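Local coordinates for protein endonuclease NucS (Pyrococcus abyssi, PDB 2VLD) that cleaves the 3' and 5' single-stranded ends of branched DNA structures as a homodimeric repair endonuclease that also interacts with PCNA, at residues Pro153-Asp165 against Arg190-Arg204. The protein carries 2 engineered substitutions. Numbering follows the deposited sequence.
Sequences PIRHGIVDVMGVD and RYVDSLKEEYGENVR
Two torsions, chi1 of Ser-194 and chi3 of Arg-204, steer polar groups across the contact: Ser-194 holds OG anti to its own backbone N (171°), facing His-156, and Arg-204 bends at chi3 (-80°), turning its guanidinium to Asp-165. There NE and NH2, each 3.1 Å from Asp-165 OD2, grip that single oxygen side-on on its anti side; the carboxylate and guanidinium planes are nearly coplanar. Asp-165 OD1 accepts from Asn-169 N, while Arg-204 also pairs with Glu-142 and Glu-226, so a leucine in place of Arg-204 would probably leave three carboxylates without their shared positive partner. At the turn of residues 154-157, His-156 N gives Ser-194 OG a weak bond (3.4 Å), and Arg-190 NE gives His-156 O another. Glu-198 CG lies over one face of the Arg-155 guanidinium, and OE1, 3.6 Å from NE, sits well out of its plane, so the salt bridge rests on charge with no N-H aimed at the oxygen. At the start of the turn, Ile-154 CG1 meets Leu-195 CD2 at 3.6 Å. Ile-158 O sits 3.2 Å above the Tyr-191 ring, whose OH bonds Glu-40 of the second subunit. The 190-199 part of helix 182-199 crosses strand 157-159 at -102° in the PD-(D/E)XK-type nuclease domain, its Leu-195 also touching strand 170-175, which separates strands 157-164 and 203-209 in the mixed sheet.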
# COMPACT_ATOMS: atom_id res chain seq x y z
N PRO A 153 10.88 2.08 -27.80
CA PRO A 153 11.64 2.54 -26.65
C PRO A 153 12.68 3.58 -27.04
O PRO A 153 13.41 3.39 -28.01
CB PRO A 153 12.31 1.26 -26.12
CG PRO A 153 11.46 0.16 -26.63
CD PRO A 153 11.08 0.64 -28.01
N ILE A 154 12.69 4.67 -26.28
CA ILE A 154 13.53 5.85 -26.44
C ILE A 154 14.29 6.07 -25.13
O ILE A 154 13.98 5.43 -24.14
CB ILE A 154 12.63 7.05 -26.86
CG1 ILE A 154 12.92 7.42 -28.29
CG2 ILE A 154 12.77 8.26 -25.99
CD1 ILE A 154 12.67 6.28 -29.25
N ARG A 155 15.29 6.95 -25.12
CA ARG A 155 16.07 7.18 -23.91
C ARG A 155 15.21 7.54 -22.70
O ARG A 155 15.41 7.00 -21.61
CB ARG A 155 17.12 8.26 -24.14
CG ARG A 155 18.38 7.78 -24.83
CD ARG A 155 19.35 8.95 -24.93
NE ARG A 155 20.53 8.66 -25.75
CZ ARG A 155 21.57 9.48 -25.88
NH1 ARG A 155 21.61 10.65 -25.25
NH2 ARG A 155 22.59 9.12 -26.64
N HIS A 156 14.25 8.45 -22.90
CA HIS A 156 13.35 8.86 -21.82
C HIS A 156 11.88 8.58 -22.12
O HIS A 156 11.01 9.41 -21.82
CB HIS A 156 13.50 10.35 -21.49
CG HIS A 156 14.90 10.78 -21.22
ND1 HIS A 156 15.76 10.07 -20.41
CD2 HIS A 156 15.59 11.86 -21.65
CE1 HIS A 156 16.93 10.69 -20.36
NE2 HIS A 156 16.85 11.78 -21.10
N GLY A 157 11.59 7.43 -22.70
CA GLY A 157 10.20 7.10 -22.92
C GLY A 157 9.89 6.17 -24.05
O GLY A 157 10.76 5.47 -24.56
N ILE A 158 8.61 6.14 -24.42
CA ILE A 158 8.11 5.26 -25.46
C ILE A 158 7.24 6.03 -26.43
O ILE A 158 6.34 6.76 -26.02
CB ILE A 158 7.36 4.10 -24.86
CG1 ILE A 158 8.24 3.44 -23.79
CG2 ILE A 158 6.93 3.12 -25.96
CD1 ILE A 158 7.80 2.06 -23.37
N VAL A 159 7.55 5.89 -27.71
CA VAL A 159 6.97 6.69 -28.76
C VAL A 159 5.94 5.85 -29.51
O VAL A 159 6.25 4.75 -29.92
CB VAL A 159 8.10 7.18 -29.72
CG1 VAL A 159 7.53 7.76 -31.01
CG2 VAL A 159 9.00 8.20 -29.01
N ASP A 160 4.72 6.36 -29.67
CA ASP A 160 3.62 5.59 -30.29
C ASP A 160 3.98 5.04 -31.66
O ASP A 160 4.02 3.84 -31.86
CB ASP A 160 2.34 6.44 -30.35
CG ASP A 160 1.78 6.76 -28.97
OD1 ASP A 160 2.22 6.11 -28.00
OD2 ASP A 160 0.90 7.65 -28.83
N VAL A 161 4.23 5.96 -32.60
CA VAL A 161 4.85 5.66 -33.89
C VAL A 161 6.08 6.58 -34.08
O VAL A 161 6.06 7.76 -33.72
CB VAL A 161 3.88 5.89 -35.04
CG1 VAL A 161 4.59 5.78 -36.39
CG2 VAL A 161 2.73 4.89 -34.96
N MSE A 162 7.17 6.01 -34.60
CA MSE A 162 8.34 6.80 -34.98
C MSE A 162 8.66 6.48 -36.42
O MSE A 162 8.55 5.32 -36.86
CB MSE A 162 9.53 6.50 -34.07
CG MSE A 162 10.73 7.38 -34.34
SE MSE A 162 12.11 7.14 -32.96
CE MSE A 162 13.55 6.36 -34.02
N GLY A 163 9.03 7.52 -37.16
CA GLY A 163 9.39 7.38 -38.55
C GLY A 163 10.36 8.43 -39.01
O GLY A 163 11.03 9.09 -38.21
N VAL A 164 10.42 8.58 -40.33
CA VAL A 164 11.32 9.51 -40.96
C VAL A 164 10.52 10.21 -42.05
O VAL A 164 9.69 9.56 -42.72
CB VAL A 164 12.58 8.76 -41.48
CG1 VAL A 164 12.49 8.43 -42.98
CG2 VAL A 164 13.84 9.53 -41.15
N ASP A 165 10.70 11.52 -42.21
CA ASP A 165 9.97 12.26 -43.24
C ASP A 165 10.72 12.33 -44.58
O ASP A 165 11.80 11.77 -44.72
CB ASP A 165 9.58 13.67 -42.75
CG ASP A 165 10.78 14.59 -42.57
OD1 ASP A 165 11.91 14.20 -42.91
OD2 ASP A 165 10.59 15.73 -42.08
N ARG A 190 8.45 15.75 -24.39
CA ARG A 190 9.50 15.00 -23.71
C ARG A 190 10.21 14.04 -24.66
O ARG A 190 11.44 13.96 -24.66
CB ARG A 190 8.92 14.25 -22.52
CG ARG A 190 9.97 13.78 -21.53
CD ARG A 190 9.35 13.18 -20.28
NE ARG A 190 9.02 11.78 -20.47
CZ ARG A 190 7.78 11.28 -20.49
NH1 ARG A 190 6.74 12.08 -20.32
NH2 ARG A 190 7.60 9.99 -20.67
N TYR A 191 9.43 13.35 -25.49
CA TYR A 191 9.96 12.40 -26.46
C TYR A 191 10.81 13.12 -27.48
O TYR A 191 11.91 12.69 -27.78
CB TYR A 191 8.85 11.62 -27.17
CG TYR A 191 7.88 10.91 -26.25
CD1 TYR A 191 6.53 10.82 -26.58
CD2 TYR A 191 8.32 10.33 -25.06
CE1 TYR A 191 5.64 10.17 -25.75
CE2 TYR A 191 7.43 9.68 -24.21
CZ TYR A 191 6.09 9.60 -24.56
OH TYR A 191 5.20 8.96 -23.74
N VAL A 192 10.28 14.24 -27.99
CA VAL A 192 10.98 15.03 -29.00
C VAL A 192 12.32 15.55 -28.46
O VAL A 192 13.37 15.33 -29.07
CB VAL A 192 10.08 16.17 -29.55
CG1 VAL A 192 10.87 17.12 -30.44
CG2 VAL A 192 8.91 15.59 -30.32
N ASP A 193 12.28 16.21 -27.30
CA ASP A 193 13.48 16.72 -26.65
C ASP A 193 14.52 15.64 -26.42
O ASP A 193 15.70 15.85 -26.71
CB ASP A 193 13.12 17.40 -25.32
CG ASP A 193 12.41 18.72 -25.50
OD1 ASP A 193 12.44 19.28 -26.63
OD2 ASP A 193 11.82 19.21 -24.52
N SER A 194 14.09 14.49 -25.91
CA SER A 194 14.96 13.33 -25.71
C SER A 194 15.69 12.96 -27.01
O SER A 194 16.90 12.74 -27.01
CB SER A 194 14.13 12.14 -25.19
OG SER A 194 14.87 10.92 -25.17
N LEU A 195 14.95 12.93 -28.10
CA LEU A 195 15.52 12.60 -29.39
C LEU A 195 16.35 13.74 -29.97
O LEU A 195 17.32 13.51 -30.69
CB LEU A 195 14.43 12.18 -30.37
CG LEU A 195 13.72 10.86 -30.05
CD1 LEU A 195 12.32 10.96 -30.55
CD2 LEU A 195 14.40 9.66 -30.68
N LYS A 196 15.98 14.98 -29.64
CA LYS A 196 16.77 16.14 -30.04
C LYS A 196 18.18 16.11 -29.42
O LYS A 196 19.16 16.42 -30.08
CB LYS A 196 16.05 17.46 -29.73
CG LYS A 196 15.07 17.90 -30.83
CD LYS A 196 14.35 19.20 -30.45
CE LYS A 196 13.35 19.59 -31.55
NZ LYS A 196 12.39 20.65 -31.12
N GLU A 197 18.26 15.69 -28.16
CA GLU A 197 19.53 15.47 -27.48
C GLU A 197 20.30 14.31 -28.08
O GLU A 197 21.45 14.07 -27.73
CB GLU A 197 19.32 15.19 -25.99
CG GLU A 197 18.81 16.38 -25.21
CD GLU A 197 19.44 16.50 -23.84
OE1 GLU A 197 19.49 15.47 -23.12
OE2 GLU A 197 19.89 17.61 -23.49
N GLU A 198 19.67 13.57 -28.99
CA GLU A 198 20.31 12.40 -29.55
C GLU A 198 20.69 12.53 -31.01
O GLU A 198 21.79 12.13 -31.40
CB GLU A 198 19.44 11.15 -29.34
CG GLU A 198 20.20 9.86 -29.64
CD GLU A 198 19.49 8.60 -29.19
OE1 GLU A 198 18.38 8.68 -28.62
OE2 GLU A 198 20.07 7.52 -29.41
N TYR A 199 19.80 13.10 -31.82
CA TYR A 199 20.01 13.20 -33.27
C TYR A 199 20.16 14.63 -33.80
O TYR A 199 20.34 14.84 -35.00
CB TYR A 199 18.86 12.49 -34.01
CG TYR A 199 18.79 11.00 -33.77
CD1 TYR A 199 18.02 10.48 -32.73
CD2 TYR A 199 19.50 10.11 -34.59
CE1 TYR A 199 17.95 9.11 -32.51
CE2 TYR A 199 19.44 8.74 -34.37
CZ TYR A 199 18.66 8.24 -33.33
OH TYR A 199 18.59 6.88 -33.11
N GLY A 200 20.10 15.61 -32.90
CA GLY A 200 20.23 17.01 -33.29
C GLY A 200 18.89 17.70 -33.33
O GLY A 200 17.90 17.14 -32.88
N GLU A 201 18.86 18.92 -33.87
CA GLU A 201 17.67 19.76 -33.83
C GLU A 201 16.58 19.34 -34.81
O GLU A 201 15.44 19.80 -34.71
CB GLU A 201 18.07 21.23 -34.05
CG GLU A 201 17.08 22.27 -33.50
CD GLU A 201 17.13 22.42 -31.98
OE1 GLU A 201 17.99 21.78 -31.32
OE2 GLU A 201 16.31 23.19 -31.43
N ASN A 202 16.91 18.44 -35.74
CA ASN A 202 15.97 18.03 -36.78
C ASN A 202 15.14 16.79 -36.45
O ASN A 202 15.30 15.72 -37.05
CB ASN A 202 16.66 17.90 -38.14
CG ASN A 202 17.08 19.24 -38.71
OD1 ASN A 202 16.53 20.30 -38.36
ND2 ASN A 202 18.06 19.21 -39.60
N VAL A 203 14.25 16.97 -35.48
CA VAL A 203 13.31 15.96 -35.04
C VAL A 203 11.97 16.66 -34.97
O VAL A 203 11.85 17.72 -34.35
CB VAL A 203 13.67 15.42 -33.63
CG1 VAL A 203 12.52 14.62 -33.03
CG2 VAL A 203 14.94 14.59 -33.68
N ARG A 204 10.96 16.08 -35.60
CA ARG A 204 9.63 16.69 -35.59
C ARG A 204 8.68 15.94 -34.67
O ARG A 204 8.76 14.72 -34.54
CB ARG A 204 9.07 16.81 -37.00
CG ARG A 204 9.90 17.68 -37.90
CD ARG A 204 9.09 18.31 -38.99
NE ARG A 204 8.88 17.37 -40.07
CZ ARG A 204 7.69 17.06 -40.57
NH1 ARG A 204 6.58 17.62 -40.11
NH2 ARG A 204 7.61 16.19 -41.56